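Local coordinates for protein glutathione S-transferase (Pseudomonas fluorescens, PDB 3M3M) that binds glutathione and, judging from its family, probably acts as a glutathione transferase that joins the thiol of glutathione to electrophilic substrates, at residues A[8-13]-A[17-22]; A[163-168]-A[190-195]. One frame throughout, in Å; residues are numbered along the deposited sequence.

Contact 1 (A[8-13]-A[17-22]); sequences GDYRSG and KIKLML. With GSH (glutathione), chain B.
Tyr10 and Lys19 make the side-chain contact here, and it is purely apolar. Lys19 CD lies 3.8 Å from Tyr10 CD1 and almost as near to CE1, approaching the ring obliquely while the two side chains cross at about a right angle. With CG anti to the backbone N (chi1 178°) and every later torsion extended, Lys19 runs its methylene chain out past the ring and carries NZ beyond it, to the carbonyl oxygens of Pro199 and Met200 and a salt bridge with Asp202. The tyrosine ring also stacks with Trp31.

Hydrogen bonding across the contact comes from the backbone. Lys17 N donates to Gly13 O at 3.1 Å, an i to i+4 bond in the first turn of helix 13-24. Lys17 CG sits 3.5 Å from Gly13 O, and the lysine NZ goes on to Glu100 in a salt bridge and to Ser69 and Asn70.

This is the loop from the first strand to the first helix of the thioredoxin-like domain, and it delivers Ser12 to the glutathione pocket at the N-terminus of that helix. Ser12 is the N-cap: its OG accepts from Cys15 N.

Local bonds shape the loop ahead of the cap. A type I turn spans Asp9 to Ser12, closed by Ser12 N to Asp9 O at 2.9 Å. Asp9 OD1 takes Arg11 N at 2.9 Å from above the carboxylate plane, forming an Asx turn.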
ATOM      1  N   GLY A   8     -12.696  -4.682  -0.785  1.00  9.59           N
ATOM      2  CA  GLY A   8     -11.794  -3.582  -0.423  1.00  9.36           C
ATOM      3  C   GLY A   8     -12.542  -2.310  -0.065  1.00 10.50           C
ATOM      4  O   GLY A   8     -13.794  -2.236  -0.196  1.00 10.61           O
ATOM      5  N   ASP A   9     -11.766  -1.302   0.355  1.00  9.55           N
ATOM      6  CA  ASP A   9     -12.226   0.046   0.616  1.00  8.75           C
ATOM      7  C   ASP A   9     -11.250   0.928  -0.146  1.00  9.96           C
ATOM      8  O   ASP A   9     -10.068   0.922   0.107  1.00 10.66           O
ATOM      9  CB  ASP A   9     -12.210   0.275   2.093  1.00  9.71           C
ATOM     10  CG  ASP A   9     -12.550   1.769   2.526  1.00 14.61           C
ATOM     11  OD1 ASP A   9     -12.658   2.682   1.684  1.00 16.47           O
ATOM     12  OD2 ASP A   9     -12.782   1.923   3.788  1.00 18.64           O
ATOM     13  N   TYR A  10     -11.720   1.725  -1.114  1.00 10.47           N
ATOM     14  CA  TYR A  10     -10.741   2.547  -1.838  1.00 10.22           C
ATOM     15  C   TYR A  10      -9.928   3.474  -0.977  1.00 10.44           C
ATOM     16  O   TYR A  10      -8.785   3.815  -1.380  1.00 11.27           O
ATOM     17  CB  TYR A  10     -11.437   3.411  -2.929  1.00 10.26           C
ATOM     18  CG  TYR A  10     -11.988   2.623  -4.068  1.00 11.65           C
ATOM     19  CD1 TYR A  10     -11.142   1.886  -4.899  1.00 10.09           C
ATOM     20  CD2 TYR A  10     -13.393   2.581  -4.308  1.00 14.20           C
ATOM     21  CE1 TYR A  10     -11.668   1.162  -6.008  1.00 11.76           C
ATOM     22  CE2 TYR A  10     -13.931   1.847  -5.407  1.00 14.37           C
ATOM     23  CZ  TYR A  10     -13.055   1.139  -6.219  1.00 11.68           C
ATOM     24  OH  TYR A  10     -13.563   0.452  -7.334  1.00 12.81           O
ATOM     25  N   ARG A  11     -10.451   3.916   0.190  1.00 10.20           N
ATOM     26  CA  ARG A  11      -9.678   4.770   1.097  1.00 11.45           C
ATOM     27  C   ARG A  11      -8.577   4.069   1.867  1.00 11.97           C
ATOM     28  O   ARG A  11      -7.741   4.712   2.482  1.00 13.51           O
ATOM     29  CB  ARG A  11     -10.588   5.510   2.096  1.00 13.77           C
ATOM     30  CG  ARG A  11     -11.235   6.580   1.239  1.00 16.39           C
ATOM     31  CD  ARG A  11     -11.882   7.567   2.093  1.00 22.90           C
ATOM     32  NE  ARG A  11     -12.374   8.759   1.356  1.00 24.40           N
ATOM     33  CZ  ARG A  11     -13.481   8.799   0.565  1.00 28.37           C
ATOM     34  NH1 ARG A  11     -14.215   7.730   0.267  1.00 25.45           N
ATOM     35  NH2 ARG A  11     -13.822   9.936   0.011  1.00 28.50           N
ATOM     36  N   SER A  12      -8.591   2.757   1.826  1.00 10.57           N
ATOM     37  CA  SER A  12      -7.535   2.007   2.518  1.00 10.18           C
ATOM     38  C   SER A  12      -6.296   1.923   1.621  1.00 10.23           C
ATOM     39  O   SER A  12      -6.441   1.491   0.469  1.00  9.41           O
ATOM     40  CB  SER A  12      -8.039   0.575   2.732  1.00 10.37           C
ATOM     41  OG  SER A  12      -6.923  -0.366   2.930  1.00 12.75           O
ATOM     42  N   GLY A  13      -5.140   2.355   2.123  1.00  8.99           N
ATOM     43  CA  GLY A  13      -3.916   2.307   1.375  1.00  8.96           C
ATOM     44  C   GLY A  13      -3.631   0.875   0.946  1.00  9.33           C
ATOM     45  O   GLY A  13      -3.159   0.655  -0.178  1.00  8.86           O
ATOM     46  N   LYS A  17      -3.223  -0.251  -3.183  1.00  6.59           N
ATOM     47  CA  LYS A  17      -2.194  -1.003  -3.861  1.00  6.29           C
ATOM     48  C   LYS A  17      -2.750  -1.931  -4.922  1.00  5.76           C
ATOM     49  O   LYS A  17      -2.147  -2.010  -6.016  1.00  6.61           O
ATOM     50  CB  LYS A  17      -1.472  -1.975  -2.861  1.00  6.38           C
ATOM     51  CG  LYS A  17      -0.680  -1.259  -1.777  1.00  6.84           C
ATOM     52  CD  LYS A  17      -0.340  -2.248  -0.663  1.00  4.85           C
ATOM     53  CE  LYS A  17       0.339  -1.508   0.482  1.00  5.80           C
ATOM     54  NZ  LYS A  17       0.708  -2.455   1.622  1.00  7.07           N
ATOM     55  N   ILE A  18      -3.888  -2.586  -4.644  1.00  5.97           N
ATOM     56  CA  ILE A  18      -4.454  -3.578  -5.565  1.00  7.65           C
ATOM     57  C   ILE A  18      -5.220  -2.862  -6.716  1.00  8.00           C
ATOM     58  O   ILE A  18      -5.089  -3.262  -7.900  1.00  8.66           O
ATOM     59  CB  ILE A  18      -5.355  -4.529  -4.805  1.00  8.34           C
ATOM     60  CG1 ILE A  18      -4.602  -5.121  -3.549  1.00  6.12           C
ATOM     61  CG2 ILE A  18      -5.776  -5.669  -5.732  1.00  9.09           C
ATOM     62  CD1 ILE A  18      -3.144  -5.598  -3.829  1.00  8.55           C
ATOM     63  N   LYS A  19      -5.939  -1.807  -6.388  1.00  8.34           N
ATOM     64  CA  LYS A  19      -6.587  -0.977  -7.481  1.00  9.99           C
ATOM     65  C   LYS A  19      -5.480  -0.529  -8.448  1.00 10.15           C
ATOM     66  O   LYS A  19      -5.611  -0.628  -9.687  1.00 10.01           O
ATOM     67  CB  LYS A  19      -7.274   0.257  -6.854  1.00 11.12           C
ATOM     68  CG  LYS A  19      -7.913   1.145  -7.982  1.00 11.88           C
ATOM     69  CD  LYS A  19      -8.339   2.512  -7.421  1.00 10.71           C
ATOM     70  CE  LYS A  19      -8.860   3.405  -8.623  1.00 11.24           C
ATOM     71  NZ  LYS A  19      -9.381   4.731  -8.064  1.00 12.91           N
ATOM     72  N   LEU A  20      -4.414   0.055  -7.882  1.00  7.50           N
ATOM     73  CA  LEU A  20      -3.323   0.541  -8.768  1.00  8.34           C
ATOM     74  C   LEU A  20      -2.700  -0.573  -9.617  1.00  9.19           C
ATOM     75  O   LEU A  20      -2.556  -0.447 -10.851  1.00  8.62           O
ATOM     76  CB  LEU A  20      -2.212   1.169  -7.868  1.00  6.93           C
ATOM     77  CG  LEU A  20      -1.012   1.798  -8.634  1.00  6.42           C
ATOM     78  CD1 LEU A  20      -1.472   2.780  -9.886  1.00  8.98           C
ATOM     79  CD2 LEU A  20      -0.181   2.613  -7.572  1.00  6.29           C
HETATM   80  N   MSE A  21      -2.369  -1.701  -8.954  1.00  7.13           N
HETATM   81  CA  MSE A  21      -1.771  -2.832  -9.730  1.00  8.09           C
HETATM   82  C   MSE A  21      -2.682  -3.386 -10.851  1.00  7.78           C
HETATM   83  O   MSE A  21      -2.203  -3.572 -11.983  1.00  7.80           O
HETATM   84  CB  MSE A  21      -1.447  -3.939  -8.755  1.00  6.19           C
HETATM   85  CG  MSE A  21      -0.811  -5.205  -9.349  1.00 10.06           C
HETATM   86 SE   MSE A  21       1.145  -4.899  -9.636  1.00 23.89          SE
HETATM   87  CE  MSE A  21       1.182  -3.919 -11.355  1.00 13.71           C
ATOM     88  N   LEU A  22      -3.966  -3.565 -10.545  1.00  7.32           N
ATOM     89  CA  LEU A  22      -4.892  -4.039 -11.562  1.00  8.59           C
ATOM     90  C   LEU A  22      -4.949  -3.080 -12.769  1.00  9.38           C
ATOM     91  O   LEU A  22      -4.935  -3.547 -13.959  1.00  9.67           O
ATOM     92  CB  LEU A  22      -6.291  -4.305 -10.948  1.00  9.13           C
ATOM     93  CG  LEU A  22      -6.313  -5.516  -9.970  1.00  8.38           C
ATOM     94  CD1 LEU A  22      -7.587  -5.344  -9.136  1.00 11.23           C
ATOM     95  CD2 LEU A  22      -6.323  -6.817 -10.795  1.00  9.79           C
TER
HETATM   96  N1  GSH B 209      -1.119  -6.852   6.426  1.00  7.46           N
HETATM   97  CA1 GSH B 209      -2.457  -6.587   5.765  1.00  7.66           C
HETATM   98  C1  GSH B 209      -2.307  -6.235   4.282  1.00  6.80           C
HETATM   99  O11 GSH B 209      -3.225  -6.616   3.499  1.00  9.19           O
HETATM  100  O12 GSH B 209      -1.316  -5.539   3.929  1.00 10.10           O
HETATM  101  CB1 GSH B 209      -3.087  -5.404   6.571  1.00  9.25           C
HETATM  102  CG1 GSH B 209      -4.407  -5.116   5.930  1.00  8.67           C
HETATM  103  CD1 GSH B 209      -5.269  -4.218   6.843  1.00 10.21           C
HETATM  104  OE1 GSH B 209      -4.783  -3.764   8.065  1.00 11.35           O
HETATM  105  N2  GSH B 209      -6.530  -3.850   6.469  1.00  9.95           N
HETATM  106  CA2 GSH B 209      -7.331  -2.986   7.335  1.00 12.26           C
HETATM  107  C2  GSH B 209      -8.448  -3.803   7.822  1.00 12.51           C
HETATM  108  O2  GSH B 209      -9.007  -4.657   6.972  1.00 11.93           O
HETATM  109  CB2 GSH B 209      -7.841  -1.822   6.445  1.00 12.03           C
HETATM  110  SG2 GSH B 209      -6.401  -0.782   5.814  1.00 19.54           S
HETATM  111  N3  GSH B 209      -8.860  -3.697   9.076  1.00 13.58           N
HETATM  112  CA3 GSH B 209     -10.041  -4.480   9.476  1.00 20.44           C
HETATM  113  C3  GSH B 209      -9.920  -5.071  10.869  1.00 34.29           C
HETATM  114  O31 GSH B 209     -10.959  -5.429  11.504  1.00 36.59           O
HETATM  115  O32 GSH B 209      -8.791  -5.238  11.358  1.00 36.51           O

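Contact 2 (A[163-168]-A[190-195]); sequences ALYAYT and RVQSHP
Tyr165 meets both Val191 and Gln192, one over its ring and the other at its hydroxyl. The CG1 methyl of Val191 stands over one face, 3.8 Å from the centroid of the Tyr165 ring and almost along the ring normal, a CH-pi contact; Tyr165 CD1, at 3.7 Å, is the ring atom nearest to Val191 CG1. The two side chains slide past each other in opposite directions, and CB of the valine also borders the CD1 side of the ring. At the far end Gln192 NE2 donates to Tyr165 OH at 2.7 Å, a short and moderately bent bond with an N-H...O angle of 152°. The nitrogen arrives near the plane of the ring, at its edge, and the hydroxyl in turn lies near the amide plane, yet the two planes are turned 76° against each other. Gln192 CG lies 3.1 Å from Tyr165 OH, and the glutamine meets the hydroxyl through its methylene as well as its amide nitrogen.

The bond from CA to CB of Tyr165 points toward 190-195, and CG held anti to the backbone N (chi1 180°) sets the ring beside Val191. Behind Val191 and Gln192, Ser193 OG donates to Arg190 O at 2.8 Å and His194 N bonds to Val191 O. Helix 159-168 has local bonding of its own, with Leu164 O accepting from both Thr168 N and Thr168 OG1.

The contact joins helices 159-168 and 182-192 of the all-helical C-terminal domain. His169 stacks with the Tyr165 ring, Trp187 and Met188 of helix 182-192 also touch it, and Tyr16 brings in helix 13-24 of the thioredoxin-like domain.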
ATOM      1  N   ALA A 163       3.849  -0.762  -3.236  1.00  6.61           N
ATOM      2  CA  ALA A 163       3.561  -1.030  -1.793  1.00  8.16           C
ATOM      3  C   ALA A 163       3.788   0.233  -0.933  1.00  8.34           C
ATOM      4  O   ALA A 163       3.012   0.549   0.014  1.00  9.26           O
ATOM      5  CB  ALA A 163       4.444  -2.220  -1.335  1.00  7.72           C
ATOM      6  N   LEU A 164       4.927   0.926  -1.145  1.00  7.22           N
ATOM      7  CA  LEU A 164       5.256   2.112  -0.321  1.00  7.01           C
ATOM      8  C   LEU A 164       4.540   3.401  -0.784  1.00  6.80           C
ATOM      9  O   LEU A 164       4.336   4.317   0.055  1.00  8.97           O
ATOM     10  CB  LEU A 164       6.781   2.311  -0.226  1.00  6.60           C
ATOM     11  CG  LEU A 164       7.341   1.252   0.786  1.00 11.17           C
ATOM     12  CD1 LEU A 164       8.704   0.895   0.578  1.00 13.02           C
ATOM     13  CD2 LEU A 164       7.150   1.737   2.198  1.00  6.39           C
ATOM     14  N   TYR A 165       4.133   3.492  -2.069  1.00  7.90           N
ATOM     15  CA  TYR A 165       3.472   4.706  -2.525  1.00  7.25           C
ATOM     16  C   TYR A 165       2.100   4.815  -1.908  1.00  7.33           C
ATOM     17  O   TYR A 165       1.650   5.939  -1.633  1.00  8.01           O
ATOM     18  CB  TYR A 165       3.323   4.631  -4.041  1.00  5.64           C
ATOM     19  CG  TYR A 165       2.638   5.845  -4.641  1.00  8.30           C
ATOM     20  CD1 TYR A 165       3.389   7.063  -4.876  1.00  8.37           C
ATOM     21  CD2 TYR A 165       1.281   5.801  -4.933  1.00  8.52           C
ATOM     22  CE1 TYR A 165       2.745   8.185  -5.389  1.00  8.88           C
ATOM     23  CE2 TYR A 165       0.625   6.978  -5.428  1.00  9.31           C
ATOM     24  CZ  TYR A 165       1.368   8.114  -5.612  1.00 11.21           C
ATOM     25  OH  TYR A 165       0.692   9.252  -6.109  1.00 10.18           O
ATOM     26  N   ALA A 166       1.450   3.656  -1.682  1.00  8.29           N
ATOM     27  CA  ALA A 166       0.026   3.689  -1.318  1.00  8.56           C
ATOM     28  C   ALA A 166      -0.227   4.560  -0.083  1.00  9.24           C
ATOM     29  O   ALA A 166      -1.132   5.412  -0.142  1.00  9.74           O
ATOM     30  CB  ALA A 166      -0.543   2.229  -1.109  1.00  8.39           C
ATOM     31  N   TYR A 167       0.501   4.368   1.028  1.00  7.71           N
ATOM     32  CA  TYR A 167       0.285   5.252   2.114  1.00  8.16           C
ATOM     33  C   TYR A 167       1.248   6.460   2.068  1.00  9.69           C
ATOM     34  O   TYR A 167       0.907   7.489   2.661  1.00  8.73           O
ATOM     35  CB  TYR A 167       0.533   4.509   3.462  1.00  7.47           C
ATOM     36  CG  TYR A 167      -0.719   3.683   3.804  1.00  8.72           C
ATOM     37  CD1 TYR A 167      -1.879   4.329   4.296  1.00  7.17           C
ATOM     38  CD2 TYR A 167      -0.658   2.300   3.722  1.00  8.23           C
ATOM     39  CE1 TYR A 167      -3.045   3.535   4.636  1.00  8.60           C
ATOM     40  CE2 TYR A 167      -1.776   1.506   4.108  1.00 10.22           C
ATOM     41  CZ  TYR A 167      -2.937   2.130   4.569  1.00 12.10           C
ATOM     42  OH  TYR A 167      -4.083   1.305   4.872  1.00 15.09           O
ATOM     43  N   THR A 168       2.425   6.287   1.503  1.00  8.03           N
ATOM     44  CA  THR A 168       3.306   7.493   1.582  1.00  8.24           C
ATOM     45  C   THR A 168       2.643   8.703   0.864  1.00  9.53           C
ATOM     46  O   THR A 168       2.765   9.817   1.346  1.00  9.60           O
ATOM     47  CB  THR A 168       4.680   7.224   0.994  1.00  8.33           C
ATOM     48  OG1 THR A 168       5.300   6.114   1.686  1.00  7.67           O
ATOM     49  CG2 THR A 168       5.622   8.470   1.185  1.00  8.77           C
ATOM     50  N   ARG A 190       7.505  10.456 -10.215  1.00 11.74           N
ATOM     51  CA  ARG A 190       7.805   9.416 -11.149  1.00 12.78           C
ATOM     52  C   ARG A 190       6.730   8.316 -11.176  1.00 13.45           C
ATOM     53  O   ARG A 190       6.335   7.871 -12.220  1.00 13.26           O
ATOM     54  CB  ARG A 190       9.173   8.727 -10.864  1.00 11.75           C
ATOM     55  CG  ARG A 190      10.272   9.709 -11.061  1.00 18.62           C
ATOM     56  CD  ARG A 190      11.601   9.000 -11.342  1.00 29.14           C
ATOM     57  NE  ARG A 190      12.072   8.842 -10.047  1.00 31.95           N
ATOM     58  CZ  ARG A 190      12.726   9.720  -9.288  1.00 31.62           C
ATOM     59  NH1 ARG A 190      13.210  10.913  -9.662  1.00 31.04           N
ATOM     60  NH2 ARG A 190      12.924   9.329  -8.085  1.00 15.71           N
ATOM     61  N   VAL A 191       6.287   7.884  -9.999  1.00 12.31           N
ATOM     62  CA  VAL A 191       5.229   6.892  -9.923  1.00 10.50           C
ATOM     63  C   VAL A 191       4.001   7.399 -10.633  1.00 10.87           C
ATOM     64  O   VAL A 191       3.439   6.728 -11.490  1.00 12.50           O
ATOM     65  CB  VAL A 191       4.933   6.561  -8.416  1.00 10.34           C
ATOM     66  CG1 VAL A 191       3.614   5.698  -8.305  1.00  9.44           C
ATOM     67  CG2 VAL A 191       6.236   5.799  -7.853  1.00 10.41           C
ATOM     68  N   GLN A 192       3.606   8.585 -10.262  1.00 12.73           N
ATOM     69  CA  GLN A 192       2.390   9.227 -10.781  1.00 15.65           C
ATOM     70  C   GLN A 192       2.460   9.534 -12.290  1.00 16.74           C
ATOM     71  O   GLN A 192       1.400   9.728 -12.907  1.00 18.07           O
ATOM     72  CB  GLN A 192       2.232  10.589 -10.084  1.00 15.88           C
ATOM     73  CG  GLN A 192       1.615  10.489  -8.793  1.00 21.68           C
ATOM     74  CD  GLN A 192       1.924  11.721  -7.984  1.00 28.23           C
ATOM     75  OE1 GLN A 192       2.229  12.768  -8.601  1.00 30.16           O
ATOM     76  NE2 GLN A 192       1.854  11.635  -6.602  1.00 20.60           N
ATOM     77  N   SER A 193       3.654   9.522 -12.860  1.00 16.49           N
ATOM     78  CA  SER A 193       3.832   9.776 -14.261  1.00 16.25           C
ATOM     79  C   SER A 193       3.657   8.545 -15.125  1.00 16.58           C
ATOM     80  O   SER A 193       3.673   8.641 -16.374  1.00 17.25           O
ATOM     81  CB  SER A 193       5.216  10.416 -14.514  1.00 18.40           C
ATOM     82  OG  SER A 193       6.248   9.429 -14.535  1.00 22.75           O
ATOM     83  N   HIS A 194       3.488   7.374 -14.532  1.00 12.37           N
ATOM     84  CA  HIS A 194       3.356   6.227 -15.350  1.00 10.85           C
ATOM     85  C   HIS A 194       2.051   6.406 -16.171  1.00 11.28           C
ATOM     86  O   HIS A 194       1.041   6.923 -15.635  1.00 10.74           O
ATOM     87  CB  HIS A 194       3.188   4.952 -14.482  1.00 12.39           C
ATOM     88  CG  HIS A 194       3.194   3.717 -15.312  1.00 14.02           C
ATOM     89  ND1 HIS A 194       2.114   3.330 -16.106  1.00 11.56           N
ATOM     90  CD2 HIS A 194       4.156   2.780 -15.482  1.00 17.17           C
ATOM     91  CE1 HIS A 194       2.415   2.199 -16.724  1.00 13.50           C
ATOM     92  NE2 HIS A 194       3.649   1.834 -16.341  1.00 15.23           N
ATOM     93  N   PRO A 195       2.092   6.084 -17.480  1.00 11.41           N
ATOM     94  CA  PRO A 195       0.926   6.430 -18.286  1.00 11.00           C
ATOM     95  C   PRO A 195      -0.379   5.720 -17.856  1.00 11.32           C
ATOM     96  O   PRO A 195      -1.478   6.233 -18.179  1.00 12.36           O
ATOM     97  CB  PRO A 195       1.377   6.066 -19.697  1.00 10.87           C
ATOM     98  CG  PRO A 195       2.492   5.000 -19.493  1.00 12.02           C
ATOM     99  CD  PRO A 195       3.218   5.504 -18.249  1.00 12.28           C
TER

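Both contacts are largely buried, each with a partly exposed residue, Tyr10 in contact 1 and Gln192 in contact 2. Contact 1 is local, a loop against the helix it starts, in the N-terminal domain beside glutathione; contact 2 joins two helices across 21 intervening residues, with Tyr165 about 14 Å from the ligand between nearest side-chain and ligand atoms. A backbone bond and lysine methylenes serve the first, an aromatic face and a side-chain amide the second. They meet where helices 13-24 and 159-168 pack across the domain boundary: Ala166 CB lies 3.2 Å from Gly13 O, and Lys17 CG also packs on that alanine. Tyr167, next along, lines the glutathione pocket with Ser12.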